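Local coordinates for protein CurF (Lyngbya majuscula, PDB 2Q35) that acts through its ECH2 domain as a crotonase-family decarboxylase that takes part in the beta-branching of a growing polyketide chain, at residues A[57-62]-A[98-103]; A[120-125]-A[158-163]; A[94-99]-A[179-184]; A[113-118]-A[171-176]. The protein carries 1 engineered substitution. All blocks are in the same frame, centred on the assembly; numbering follows the deposited sequence.

Contact 1: A[57-62]-A[98-103]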
loop_
_atom_site.group_PDB
_atom_site.type_symbol
_atom_site.label_atom_id
_atom_site.label_comp_id
_atom_site.label_asym_id
_atom_site.label_seq_id
_atom_site.Cartn_x
_atom_site.Cartn_y
_atom_site.Cartn_z
ATOM N N GLY A 57 3.278 -4.067 -31.827
ATOM C CA GLY A 57 1.865 -3.990 -32.195
ATOM C C GLY A 57 0.977 -3.998 -30.965
ATOM O O GLY A 57 1.186 -3.214 -30.031
ATOM N N ASN A 58 0.007 -4.906 -30.974
ATOM C CA ASN A 58 -1.047 -4.958 -29.958
ATOM C C ASN A 58 -0.695 -5.776 -28.719
ATOM O O ASN A 58 -1.540 -5.899 -27.832
ATOM C CB ASN A 58 -2.324 -5.541 -30.561
ATOM C CG ASN A 58 -3.022 -4.573 -31.504
ATOM O OD1 ASN A 58 -2.929 -3.355 -31.339
ATOM N ND2 ASN A 58 -3.721 -5.112 -32.488
ATOM N N TYR A 59 0.517 -6.337 -28.685
ATOM C CA TYR A 59 0.896 -7.316 -27.657
ATOM C C TYR A 59 2.177 -6.957 -26.937
ATOM O O TYR A 59 3.219 -6.702 -27.568
ATOM C CB TYR A 59 1.073 -8.705 -28.271
ATOM C CG TYR A 59 -0.178 -9.225 -28.897
ATOM C CD1 TYR A 59 -1.157 -9.824 -28.121
ATOM C CD2 TYR A 59 -0.396 -9.075 -30.261
ATOM C CE1 TYR A 59 -2.344 -10.284 -28.703
ATOM C CE2 TYR A 59 -1.568 -9.532 -30.858
ATOM C CZ TYR A 59 -2.535 -10.123 -30.069
ATOM O OH TYR A 59 -3.680 -10.588 -30.675
ATOM N N PHE A 60 2.089 -6.942 -25.610
ATOM C CA PHE A 60 3.290 -6.932 -24.805
ATOM C C PHE A 60 3.758 -8.389 -24.631
ATOM O O PHE A 60 4.805 -8.770 -25.141
ATOM C CB PHE A 60 3.092 -6.226 -23.449
ATOM C CG PHE A 60 4.301 -6.348 -22.542
ATOM C CD1 PHE A 60 5.421 -5.575 -22.783
ATOM C CD2 PHE A 60 4.328 -7.278 -21.468
ATOM C CE1 PHE A 60 6.574 -5.659 -21.944
ATOM C CE2 PHE A 60 5.484 -7.393 -20.644
ATOM C CZ PHE A 60 6.603 -6.580 -20.895
ATOM N N SER A 61 2.965 -9.196 -23.919
ATOM C CA SER A 61 3.266 -10.621 -23.739
ATOM C C SER A 61 2.011 -11.433 -23.450
ATOM O O SER A 61 1.205 -11.064 -22.595
ATOM C CB SER A 61 4.285 -10.801 -22.604
ATOM O OG SER A 61 4.486 -12.200 -22.379
ATOM N N SER A 62 1.854 -12.546 -24.173
ATOM C CA SER A 62 0.668 -13.405 -24.046
ATOM C C SER A 62 0.893 -14.551 -23.050
ATOM O O SER A 62 -0.015 -15.339 -22.797
ATOM C CB SER A 62 0.237 -13.959 -25.421
ATOM O OG SER A 62 -0.147 -12.892 -26.285
ATOM N N GLN A 98 2.966 -1.688 -24.066
ATOM C CA GLN A 98 2.184 -0.909 -25.062
ATOM C C GLN A 98 0.993 -1.696 -25.600
ATOM O O GLN A 98 0.116 -1.135 -26.287
ATOM C CB GLN A 98 3.108 -0.432 -26.200
ATOM C CG GLN A 98 3.261 -1.352 -27.438
ATOM C CD GLN A 98 3.628 -2.803 -27.133
ATOM O OE1 GLN A 98 4.344 -3.112 -26.157
ATOM N NE2 GLN A 98 3.121 -3.711 -27.959
ATOM N N GLY A 99 1.023 -3.001 -25.365
ATOM C CA GLY A 99 -0.009 -3.949 -25.773
ATOM C C GLY A 99 -0.537 -4.809 -24.637
ATOM O O GLY A 99 -0.286 -4.538 -23.457
ATOM N N HIS A 100 -1.302 -5.835 -24.994
ATOM C CA HIS A 100 -1.986 -6.636 -24.004
ATOM C C HIS A 100 -0.933 -7.433 -23.235
ATOM O O HIS A 100 0.137 -7.750 -23.773
ATOM C CB HIS A 100 -2.890 -7.654 -24.680
ATOM C CG HIS A 100 -3.840 -7.064 -25.676
ATOM N ND1 HIS A 100 -4.772 -6.107 -25.340
ATOM C CD2 HIS A 100 -4.040 -7.345 -26.984
ATOM C CE1 HIS A 100 -5.491 -5.802 -26.409
ATOM N NE2 HIS A 100 -5.058 -6.529 -27.424
ATOM N N SER A 101 -1.278 -7.778 -22.001
ATOM C CA SER A 101 -0.437 -8.708 -21.209
ATOM C C SER A 101 -1.323 -9.690 -20.458
ATOM O O SER A 101 -2.145 -9.277 -19.624
ATOM C CB SER A 101 0.396 -7.906 -20.206
ATOM O OG SER A 101 1.133 -6.873 -20.826
ATOM N N PHE A 102 -1.143 -10.991 -20.735
ATOM C CA PHE A 102 -2.000 -12.025 -20.171
ATOM C C PHE A 102 -1.181 -13.019 -19.349
ATOM O O PHE A 102 -0.144 -13.500 -19.817
ATOM C CB PHE A 102 -2.681 -12.824 -21.278
ATOM C CG PHE A 102 -3.543 -11.992 -22.198
ATOM C CD1 PHE A 102 -3.148 -11.777 -23.506
ATOM C CD2 PHE A 102 -4.741 -11.462 -21.757
ATOM C CE1 PHE A 102 -3.925 -11.020 -24.383
ATOM C CE2 PHE A 102 -5.540 -10.712 -22.632
ATOM C CZ PHE A 102 -5.114 -10.491 -23.948
ATOM N N GLY A 103 -1.671 -13.332 -18.152
ATOM C CA GLY A 103 -1.112 -14.402 -17.308
ATOM C C GLY A 103 0.340 -14.143 -16.962
ATOM O O GLY A 103 0.676 -13.064 -16.457
#

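Contact 2: A[120-125]-A[158-163]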
loop_
_atom_site.group_PDB
_atom_site.type_symbol
_atom_site.label_atom_id
_atom_site.label_comp_id
_atom_site.label_asym_id
_atom_site.label_seq_id
_atom_site.Cartn_x
_atom_site.Cartn_y
_atom_site.Cartn_z
ATOM N N GLU A 120 -5.713 1.443 -23.858
ATOM C CA GLU A 120 -6.611 0.699 -24.751
ATOM C C GLU A 120 -6.454 -0.815 -24.660
ATOM O O GLU A 120 -7.336 -1.565 -25.093
ATOM C CB GLU A 120 -6.382 1.128 -26.209
ATOM C CG GLU A 120 -6.718 2.590 -26.527
ATOM C CD GLU A 120 -5.592 3.566 -26.187
ATOM O OE1 GLU A 120 -4.516 3.123 -25.715
ATOM O OE2 GLU A 120 -5.799 4.790 -26.394
ATOM N N SER A 121 -5.332 -1.259 -24.104
ATOM C CA SER A 121 -5.002 -2.686 -24.095
ATOM C C SER A 121 -5.613 -3.372 -22.899
ATOM O O SER A 121 -6.084 -2.714 -21.965
ATOM C CB SER A 121 -3.490 -2.856 -24.131
ATOM O OG SER A 121 -2.977 -2.242 -25.305
ATOM N N VAL A 122 -5.577 -4.703 -22.923
ATOM C CA VAL A 122 -6.209 -5.527 -21.930
ATOM C C VAL A 122 -5.129 -6.245 -21.111
ATOM O O VAL A 122 -4.110 -6.635 -21.665
ATOM C CB VAL A 122 -7.227 -6.483 -22.658
ATOM C CG1 VAL A 122 -7.272 -7.847 -22.104
ATOM C CG2 VAL A 122 -8.607 -5.791 -22.700
ATOM N N TYR A 123 -5.383 -6.371 -19.811
ATOM C CA TYR A 123 -4.435 -6.997 -18.849
ATOM C C TYR A 123 -5.186 -7.996 -17.975
ATOM O O TYR A 123 -6.278 -7.721 -17.496
ATOM C CB TYR A 123 -3.761 -5.898 -17.995
ATOM C CG TYR A 123 -3.053 -4.902 -18.884
ATOM C CD1 TYR A 123 -1.786 -5.165 -19.386
ATOM C CD2 TYR A 123 -3.718 -3.748 -19.329
ATOM C CE1 TYR A 123 -1.147 -4.287 -20.256
ATOM C CE2 TYR A 123 -3.098 -2.876 -20.195
ATOM C CZ TYR A 123 -1.833 -3.147 -20.666
ATOM O OH TYR A 123 -1.198 -2.306 -21.545
ATOM N N ALA A 124 -4.590 -9.170 -17.720
ATOM C CA ALA A 124 -5.312 -10.175 -16.937
ATOM C C ALA A 124 -4.316 -11.107 -16.248
ATOM O O ALA A 124 -3.295 -11.434 -16.840
ATOM C CB ALA A 124 -6.215 -11.014 -17.815
ATOM N N THR A 125 -4.639 -11.516 -15.018
ATOM C CA THR A 125 -4.007 -12.694 -14.396
ATOM C C THR A 125 -5.101 -13.736 -14.600
ATOM O O THR A 125 -6.025 -13.846 -13.781
ATOM C CB THR A 125 -3.742 -12.503 -12.882
ATOM O OG1 THR A 125 -4.903 -11.975 -12.231
ATOM C CG2 THR A 125 -2.567 -11.560 -12.604
ATOM N N GLY A 158 -9.949 -13.610 -12.724
ATOM C CA GLY A 158 -9.211 -13.957 -13.939
ATOM C C GLY A 158 -9.591 -13.134 -15.173
ATOM O O GLY A 158 -9.147 -13.453 -16.275
ATOM N N GLU A 159 -10.388 -12.084 -14.985
ATOM C CA GLU A 159 -10.951 -11.297 -16.091
ATOM C C GLU A 159 -9.947 -10.377 -16.771
ATOM O O GLU A 159 -8.891 -10.058 -16.211
ATOM C CB GLU A 159 -12.144 -10.425 -15.613
ATOM C CG GLU A 159 -13.441 -11.146 -15.466
ATOM C CD GLU A 159 -14.658 -10.215 -15.469
ATOM O OE1 GLU A 159 -14.492 -8.974 -15.375
ATOM O OE2 GLU A 159 -15.783 -10.740 -15.570
ATOM N N ASN A 160 -10.336 -9.907 -17.967
ATOM C CA ASN A 160 -9.554 -8.934 -18.724
ATOM C C ASN A 160 -9.957 -7.526 -18.319
ATOM O O ASN A 160 -11.137 -7.195 -18.319
ATOM C CB ASN A 160 -9.804 -9.097 -20.238
ATOM C CG ASN A 160 -9.291 -10.418 -20.776
ATOM O OD1 ASN A 160 -8.366 -11.006 -20.226
ATOM N ND2 ASN A 160 -9.890 -10.890 -21.852
ATOM N N TYR A 161 -8.966 -6.723 -17.943
ATOM C CA TYR A 161 -9.150 -5.332 -17.569
ATOM C C TYR A 161 -8.463 -4.426 -18.587
ATOM O O TYR A 161 -7.280 -4.560 -18.844
ATOM C CB TYR A 161 -8.545 -5.059 -16.192
ATOM C CG TYR A 161 -9.254 -5.775 -15.073
ATOM C CD1 TYR A 161 -10.117 -5.091 -14.226
ATOM C CD2 TYR A 161 -9.065 -7.150 -14.860
ATOM C CE1 TYR A 161 -10.783 -5.762 -13.177
ATOM C CE2 TYR A 161 -9.717 -7.821 -13.827
ATOM C CZ TYR A 161 -10.569 -7.118 -12.991
ATOM O OH TYR A 161 -11.218 -7.797 -11.986
ATOM N N ARG A 162 -9.189 -3.486 -19.181
ATOM C CA ARG A 162 -8.471 -2.484 -19.983
ATOM C C ARG A 162 -7.623 -1.564 -19.074
ATOM O O ARG A 162 -7.984 -1.303 -17.928
ATOM C CB ARG A 162 -9.440 -1.634 -20.836
ATOM C CG ARG A 162 -9.965 -2.325 -22.102
ATOM C CD ARG A 162 -10.904 -1.441 -22.955
ATOM N NE ARG A 162 -11.237 -0.202 -22.259
ATOM C CZ ARG A 162 -12.310 -0.024 -21.492
ATOM N NH1 ARG A 162 -13.199 -1.003 -21.322
ATOM N NH2 ARG A 162 -12.489 1.148 -20.900
ATOM N N GLY A 163 -6.529 -1.029 -19.616
ATOM C CA GLY A 163 -5.698 -0.058 -18.896
ATOM C C GLY A 163 -6.533 1.058 -18.298
ATOM O O GLY A 163 -6.369 1.428 -17.134
HETATM O O HOH W 1 -7.194 -10.768 -14.067
#

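Contact 3: A[94-99]-A[179-184]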
loop_
_atom_site.group_PDB
_atom_site.type_symbol
_atom_site.label_atom_id
_atom_site.label_comp_id
_atom_site.label_asym_id
_atom_site.label_seq_id
_atom_site.Cartn_x
_atom_site.Cartn_y
_atom_site.Cartn_z
ATOM N N ILE A 94 12.412 -0.901 -17.167
ATOM C CA ILE A 94 11.071 -0.320 -17.335
ATOM C C ILE A 94 10.291 -1.180 -18.331
ATOM O O ILE A 94 10.734 -1.373 -19.460
ATOM C CB ILE A 94 11.162 1.107 -17.903
ATOM C CG1 ILE A 94 12.047 1.999 -17.009
ATOM C CG2 ILE A 94 9.759 1.729 -18.112
ATOM C CD1 ILE A 94 12.422 3.371 -17.595
ATOM N N ALA A 95 9.139 -1.710 -17.919
ATOM C CA ALA A 95 8.340 -2.554 -18.810
ATOM C C ALA A 95 7.354 -1.622 -19.487
ATOM O O ALA A 95 6.436 -1.128 -18.833
ATOM C CB ALA A 95 7.581 -3.590 -18.040
ATOM N N ALA A 96 7.557 -1.422 -20.769
ATOM C CA ALA A 96 6.654 -0.546 -21.555
ATOM C C ALA A 96 5.603 -1.445 -22.195
ATOM O O ALA A 96 5.802 -2.009 -23.277
ATOM C CB ALA A 96 7.441 0.244 -22.616
ATOM N N MET A 97 4.515 -1.660 -21.469
ATOM C CA MET A 97 3.513 -2.613 -21.900
ATOM C C MET A 97 2.533 -1.861 -22.823
ATOM O O MET A 97 1.442 -1.475 -22.408
ATOM C CB MET A 97 2.828 -3.256 -20.706
ATOM C CG MET A 97 3.808 -3.961 -19.777
ATOM S SD MET A 97 3.009 -5.120 -18.622
ATOM C CE MET A 97 1.699 -4.090 -17.950
ATOM N N GLN A 98 2.966 -1.688 -24.066
ATOM C CA GLN A 98 2.184 -0.909 -25.062
ATOM C C GLN A 98 0.993 -1.696 -25.600
ATOM O O GLN A 98 0.116 -1.135 -26.287
ATOM C CB GLN A 98 3.108 -0.432 -26.200
ATOM C CG GLN A 98 3.261 -1.352 -27.438
ATOM C CD GLN A 98 3.628 -2.803 -27.133
ATOM O OE1 GLN A 98 4.344 -3.112 -26.157
ATOM N NE2 GLN A 98 3.121 -3.711 -27.959
ATOM N N GLY A 99 1.023 -3.001 -25.365
ATOM C CA GLY A 99 -0.009 -3.949 -25.773
ATOM C C GLY A 99 -0.537 -4.809 -24.637
ATOM O O GLY A 99 -0.286 -4.538 -23.457
ATOM N N GLN A 179 -0.091 4.776 -28.231
ATOM C CA GLN A 179 0.957 5.427 -29.034
ATOM C C GLN A 179 1.974 6.237 -28.214
ATOM O O GLN A 179 2.991 6.698 -28.750
ATOM C CB GLN A 179 0.334 6.344 -30.103
ATOM C CG GLN A 179 -0.218 7.668 -29.546
ATOM C CD GLN A 179 -1.321 8.294 -30.399
ATOM O OE1 GLN A 179 -1.225 8.358 -31.633
ATOM N NE2 GLN A 179 -2.388 8.762 -29.736
ATOM N N ASP A 180 1.711 6.400 -26.908
ATOM C CA ASP A 180 2.582 7.159 -26.018
ATOM C C ASP A 180 3.332 6.304 -25.010
ATOM O O ASP A 180 4.212 6.824 -24.298
ATOM C CB ASP A 180 1.768 8.161 -25.210
ATOM C CG ASP A 180 1.130 9.255 -26.087
ATOM O OD1 ASP A 180 1.668 9.538 -27.169
ATOM O OD2 ASP A 180 0.087 9.803 -25.686
ATOM N N VAL A 181 2.949 5.032 -24.903
ATOM C CA VAL A 181 3.565 4.146 -23.887
ATOM C C VAL A 181 5.090 4.047 -23.970
ATOM O O VAL A 181 5.792 4.280 -22.973
ATOM C CB VAL A 181 2.909 2.757 -23.909
ATOM C CG1 VAL A 181 3.732 1.747 -23.022
ATOM C CG2 VAL A 181 1.453 2.824 -23.443
ATOM N N LEU A 182 5.614 3.683 -25.141
ATOM C CA LEU A 182 7.065 3.554 -25.287
ATOM C C LEU A 182 7.786 4.894 -25.061
ATOM O O LEU A 182 8.779 4.956 -24.328
ATOM C CB LEU A 182 7.395 2.941 -26.639
ATOM C CG LEU A 182 8.869 2.717 -26.895
ATOM C CD1 LEU A 182 9.466 1.773 -25.822
ATOM C CD2 LEU A 182 9.072 2.139 -28.267
ATOM N N ASN A 183 7.269 5.987 -25.656
ATOM C CA ASN A 183 7.845 7.315 -25.418
ATOM C C ASN A 183 7.920 7.676 -23.929
ATOM O O ASN A 183 8.914 8.239 -23.483
ATOM C CB ASN A 183 7.043 8.414 -26.156
ATOM C CG ASN A 183 7.119 8.309 -27.685
ATOM O OD1 ASN A 183 6.203 8.789 -28.418
ATOM N ND2 ASN A 183 8.188 7.718 -28.184
ATOM N N TYR A 184 6.866 7.365 -23.176
ATOM C CA TYR A 184 6.814 7.684 -21.756
ATOM C C TYR A 184 7.949 6.916 -21.063
ATOM O O TYR A 184 8.686 7.500 -20.271
ATOM C CB TYR A 184 5.456 7.311 -21.158
ATOM C CG TYR A 184 5.343 7.655 -19.681
ATOM C CD1 TYR A 184 5.967 6.861 -18.724
ATOM C CD2 TYR A 184 4.640 8.786 -19.239
ATOM C CE1 TYR A 184 5.892 7.159 -17.379
ATOM C CE2 TYR A 184 4.549 9.091 -17.870
ATOM C CZ TYR A 184 5.191 8.246 -16.949
ATOM O OH TYR A 184 5.161 8.463 -15.584
#

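Contact 4: A[113-118]-A[171-176]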
loop_
_atom_site.group_PDB
_atom_site.type_symbol
_atom_site.label_atom_id
_atom_site.label_comp_id
_atom_site.label_asym_id
_atom_site.label_seq_id
_atom_site.Cartn_x
_atom_site.Cartn_y
_atom_site.Cartn_z
ATOM N N ASP A 113 11.186 -2.971 -12.653
ATOM C CA ASP A 113 11.253 -1.975 -11.599
ATOM C C ASP A 113 10.228 -0.874 -11.772
ATOM O O ASP A 113 9.717 -0.321 -10.788
ATOM C CB ASP A 113 12.657 -1.408 -11.533
ATOM C CG ASP A 113 13.686 -2.507 -11.363
ATOM O OD1 ASP A 113 13.780 -3.098 -10.252
ATOM O OD2 ASP A 113 14.341 -2.850 -12.360
ATOM N N PHE A 114 9.925 -0.577 -13.029
ATOM C CA PHE A 114 8.896 0.404 -13.397
ATOM C C PHE A 114 8.018 -0.211 -14.475
ATOM O O PHE A 114 8.476 -1.066 -15.239
ATOM C CB PHE A 114 9.574 1.632 -13.974
ATOM C CG PHE A 114 10.432 2.361 -12.977
ATOM C CD1 PHE A 114 11.789 2.057 -12.862
ATOM C CD2 PHE A 114 9.887 3.333 -12.152
ATOM C CE1 PHE A 114 12.579 2.721 -11.931
ATOM C CE2 PHE A 114 10.674 4.018 -11.241
ATOM C CZ PHE A 114 12.008 3.688 -11.113
ATOM N N VAL A 115 6.748 0.215 -14.543
ATOM C CA VAL A 115 5.808 -0.415 -15.469
ATOM C C VAL A 115 4.946 0.710 -16.040
ATOM O O VAL A 115 4.543 1.625 -15.308
ATOM C CB VAL A 115 4.908 -1.447 -14.769
ATOM C CG1 VAL A 115 4.019 -2.174 -15.760
ATOM C CG2 VAL A 115 5.778 -2.481 -13.982
ATOM N N VAL A 116 4.705 0.644 -17.349
ATOM C CA VAL A 116 3.791 1.606 -18.027
ATOM C C VAL A 116 2.745 0.778 -18.775
ATOM O O VAL A 116 3.081 -0.186 -19.491
ATOM C CB VAL A 116 4.524 2.514 -19.035
ATOM C CG1 VAL A 116 3.552 3.607 -19.559
ATOM C CG2 VAL A 116 5.750 3.172 -18.402
ATOM N N PHE A 117 1.462 1.163 -18.634
ATOM C CA PHE A 117 0.353 0.398 -19.208
ATOM C C PHE A 117 -0.266 1.252 -20.314
ATOM O O PHE A 117 -0.150 2.483 -20.248
ATOM C CB PHE A 117 -0.774 0.196 -18.185
ATOM C CG PHE A 117 -0.467 -0.810 -17.102
ATOM C CD1 PHE A 117 -1.115 -2.034 -17.092
ATOM C CD2 PHE A 117 0.389 -0.479 -16.072
ATOM C CE1 PHE A 117 -0.845 -2.987 -16.060
ATOM C CE2 PHE A 117 0.666 -1.405 -15.058
ATOM C CZ PHE A 117 0.037 -2.652 -15.063
ATOM N N SER A 118 -0.876 0.580 -21.292
ATOM C CA SER A 118 -1.659 1.233 -22.379
ATOM C C SER A 118 -3.121 1.344 -21.959
ATOM O O SER A 118 -3.738 0.375 -21.503
ATOM C CB SER A 118 -1.544 0.383 -23.651
ATOM O OG SER A 118 -2.629 0.631 -24.558
ATOM N N ILE A 171 -4.864 2.257 -10.006
ATOM C CA ILE A 171 -3.614 1.486 -10.124
ATOM C C ILE A 171 -2.408 2.434 -9.923
ATOM O O ILE A 171 -2.407 3.565 -10.411
ATOM C CB ILE A 171 -3.575 0.722 -11.470
ATOM C CG1 ILE A 171 -2.478 -0.352 -11.475
ATOM C CG2 ILE A 171 -3.430 1.679 -12.653
ATOM C CD1 ILE A 171 -2.477 -1.202 -12.753
ATOM N N PRO A 172 -1.403 2.011 -9.151
ATOM C CA PRO A 172 -0.267 2.903 -8.918
ATOM C C PRO A 172 0.820 2.831 -9.985
ATOM O O PRO A 172 1.999 2.727 -9.638
ATOM C CB PRO A 172 0.283 2.421 -7.578
ATOM C CG PRO A 172 -0.141 0.985 -7.466
ATOM C CD PRO A 172 -1.291 0.740 -8.406
ATOM N N PHE A 173 0.438 2.827 -11.255
ATOM C CA PHE A 173 1.406 2.921 -12.353
ATOM C C PHE A 173 0.834 3.866 -13.384
ATOM O O PHE A 173 -0.383 4.041 -13.425
ATOM C CB PHE A 173 1.621 1.570 -13.028
ATOM C CG PHE A 173 2.450 0.608 -12.221
ATOM C CD1 PHE A 173 3.809 0.816 -12.073
ATOM C CD2 PHE A 173 1.872 -0.503 -11.641
ATOM C CE1 PHE A 173 4.598 -0.069 -11.354
ATOM C CE2 PHE A 173 2.651 -1.406 -10.917
ATOM C CZ PHE A 173 4.016 -1.187 -10.785
ATOM N N PRO A 174 1.692 4.470 -14.233
ATOM C CA PRO A 174 1.117 5.330 -15.286
ATOM C C PRO A 174 0.392 4.510 -16.341
ATOM O O PRO A 174 0.824 3.406 -16.704
ATOM C CB PRO A 174 2.320 6.034 -15.914
ATOM C CG PRO A 174 3.537 5.430 -15.310
ATOM C CD PRO A 174 3.168 4.430 -14.259
ATOM N N VAL A 175 -0.722 5.065 -16.814
ATOM C CA VAL A 175 -1.498 4.427 -17.860
ATOM C C VAL A 175 -1.716 5.522 -18.889
ATOM O O VAL A 175 -2.361 6.525 -18.588
ATOM C CB VAL A 175 -2.866 3.920 -17.357
ATOM C CG1 VAL A 175 -3.558 3.119 -18.461
ATOM C CG2 VAL A 175 -2.712 3.044 -16.097
ATOM N N VAL A 176 -1.180 5.311 -20.086
ATOM C CA VAL A 176 -1.240 6.328 -21.152
ATOM C C VAL A 176 -1.685 5.720 -22.470
ATOM O O VAL A 176 -1.788 4.503 -22.604
ATOM C CB VAL A 176 0.103 7.112 -21.322
ATOM C CG1 VAL A 176 0.542 7.757 -19.989
ATOM C CG2 VAL A 176 1.253 6.211 -21.848
#

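Contact 1: A[57-62]-A[98-103]
Q98, just ahead of strand 100-102, sends its amide into the turn at 57-62. From CB, which lies toward helix 178-192, the chain bends at chi2 (-52°) and carries CG to 3.8 Å from G57 O. Beyond it NE2 bonds G57 O at 2.9 Å and Y59 O at 3.0 Å. Both acceptors lie close to the amide plane, but the donor stands well above each carbonyl plane, while OE1 accepts from G55 N. A leucine here would probably leave the carbonyls of G57 and Y59 without these donors and set the turn free to shift. Farther on, the parallel pairing of Y59 with H100 and S61 with S101 slips by one residue, a beta bulge in which H100 O receives both F60 N (2.8 Å) and S61 N (3.2 Å). As in other crotonases, the loop after this turn and the start of helix 104-110 probably supply the oxyanion-hole amides. The H100 ring points its edge at the face of Y59 in an offset edge-to-face pair, and H100 ND1 pairs with V122 N. Strand 100-102 thus lies between the loop and strand 122-124 and leads into helix 104-110.

Contact 2: A[120-125]-A[158-163]
Y123 and Y161 form an antiparallel hydrogen-bonded pair, with Y123 N to Y161 O at 2.8 Å and Y161 N to Y123 O at 2.9 Å. V122 and R162 follow as a non-hydrogen-bonded pair, and the run closes with G163 N on S121 O (2.9 Å), as helix 163-168 begins. Strand 161-162 is thereby the antiparallel edge of the small three-stranded sheet of this crotonase fold. At the other end a water bridges the backbones, accepting from T125 N and donating to E159 O, and G158 CA still touches T125 O. On the face carrying V122, CG1 presses on N160 CB at 3.4 Å while CG2 rests on R162 CG. The two tyrosines share the other face. With CG anti to its carbonyl carbon (chi1 -57°), Y123 brings the edge of its ring to G163 N, at 3.9 Å from CD2, and its hydroxyl goes on to M97 O and S118 N. A phenylalanine in its place would probably keep much of the packing but leave both of those backbone groups without their mate. The chemistry is therefore divided: backbone bonds hold the strands together, V122 and R162 pack on the more exposed face, and the tyrosine hydroxyls satisfy polar groups beyond the pair, Y161 OH meeting E153.

Contact 3: A[94-99]-A[179-184]
A96 and Q98 meet V181 and L182 where helix 178-192 lies on the central sheet of the crotonase fold, an illustration of how a helix can cover a strand with very few side chains. Strand 94-97 and helix 179-184 run nearly antiparallel, at 168°, with their axes 7.6 Å apart, and no hydrogen bond joins them. Along the strand, I94 faces the helix but finds its partners farther along it, on A185 and L188. A95 turns to the other side of the sheet, its backbone bonded to strand 114-118. A96 is the first residue to touch: its CB sits 4.0 Å from V181 CG1 and 4.1 Å from L182 CD1, so the small methyl lets the helix come close. M97 sends its side chain away from the helix, to V115, F117 and F60, and offers V181 its backbone, with M97 C 3.8 Å from V181 CG1. The chain turns here, for M97 is the centre of an inverse gamma turn closed by a weak bond from Q98 N to A96 O. The turn brings Q98 round so that Q98 CB rests 3.9 Å from V181 CG1. V181 serves all three residues because CG1 stands anti to its own backbone N (chi1 170°) and projects at the bend of the chain. Farther along the helix Y184 lies against V116 and P174, and packs on R169 of the third subunit, so the same helix also reaches the subunit boundary. At the turn itself, V181 CG1 comes to 3.7 Å from both Q98 N and Q98 CA.

Contact 4: A[113-118]-A[171-176]
F117 O is met by two neighbouring groups of strand 175-176: V176 N gives it a hydrogen bond of 3.0 Å, and V175 CA makes a CA-H...O contact at 3.4 Å. On its other flank the exchange is reversed, F117 N donating to P174 O at 3.0 Å in the plane of that carbonyl. These bonds attach the short strand 175-176 in parallel to strand 114-118, at the end of the six-stranded sheet of the crotonase core, where the segment 171-174, with prolines on both sides of F173, bends in to meet it. The F117 ring lies between neighbours of different kinds. I171 is extended (chi1 -166°, chi2 176°), which carries CD1 out over one face of that ring, 4.0 Å from the centroid, in a CH-pi contact; F173 CB touches F117 CE2, the two phenylalanine rings being inclined at 39°; and Y123 makes an edge-to-face pair with F117. F173 in turn receives V115 CB over a face, 3.9 Å from its centroid, while V115 O approaches P174 CD at 3.3 Å. On the other side of the strand V116 CG1 touches V176 CG2, and Y184 of helix 178-192 packs on V116 and P174. E149 of the third subunit packs on F173.

How the contacts relate
Together the four contacts illustrate how a crotonase core is joined within and between two sheets, with helix 178-192 against the larger one. Contacts 3 and 4, with centres 9 Å apart, share the six-stranded sheet, where strands 93-97 and 114-118 are neighbours; contacts 1 and 2, 10 Å apart, meet in the small sheet through strands 100-102 and 122-124. Along the chain, contact 2 falls between the segments of contact 4, and contact 4 between those of contact 3, whereas contact 1 closes before contacts 2 and 4 open, sharing Q98 and G99 with contact 3. Strand 122-124 follows strand 114-118 after a short turn, and the Y123 hydroxyl joins the two sheets. Contacts 3 and 4 also reach the third subunit.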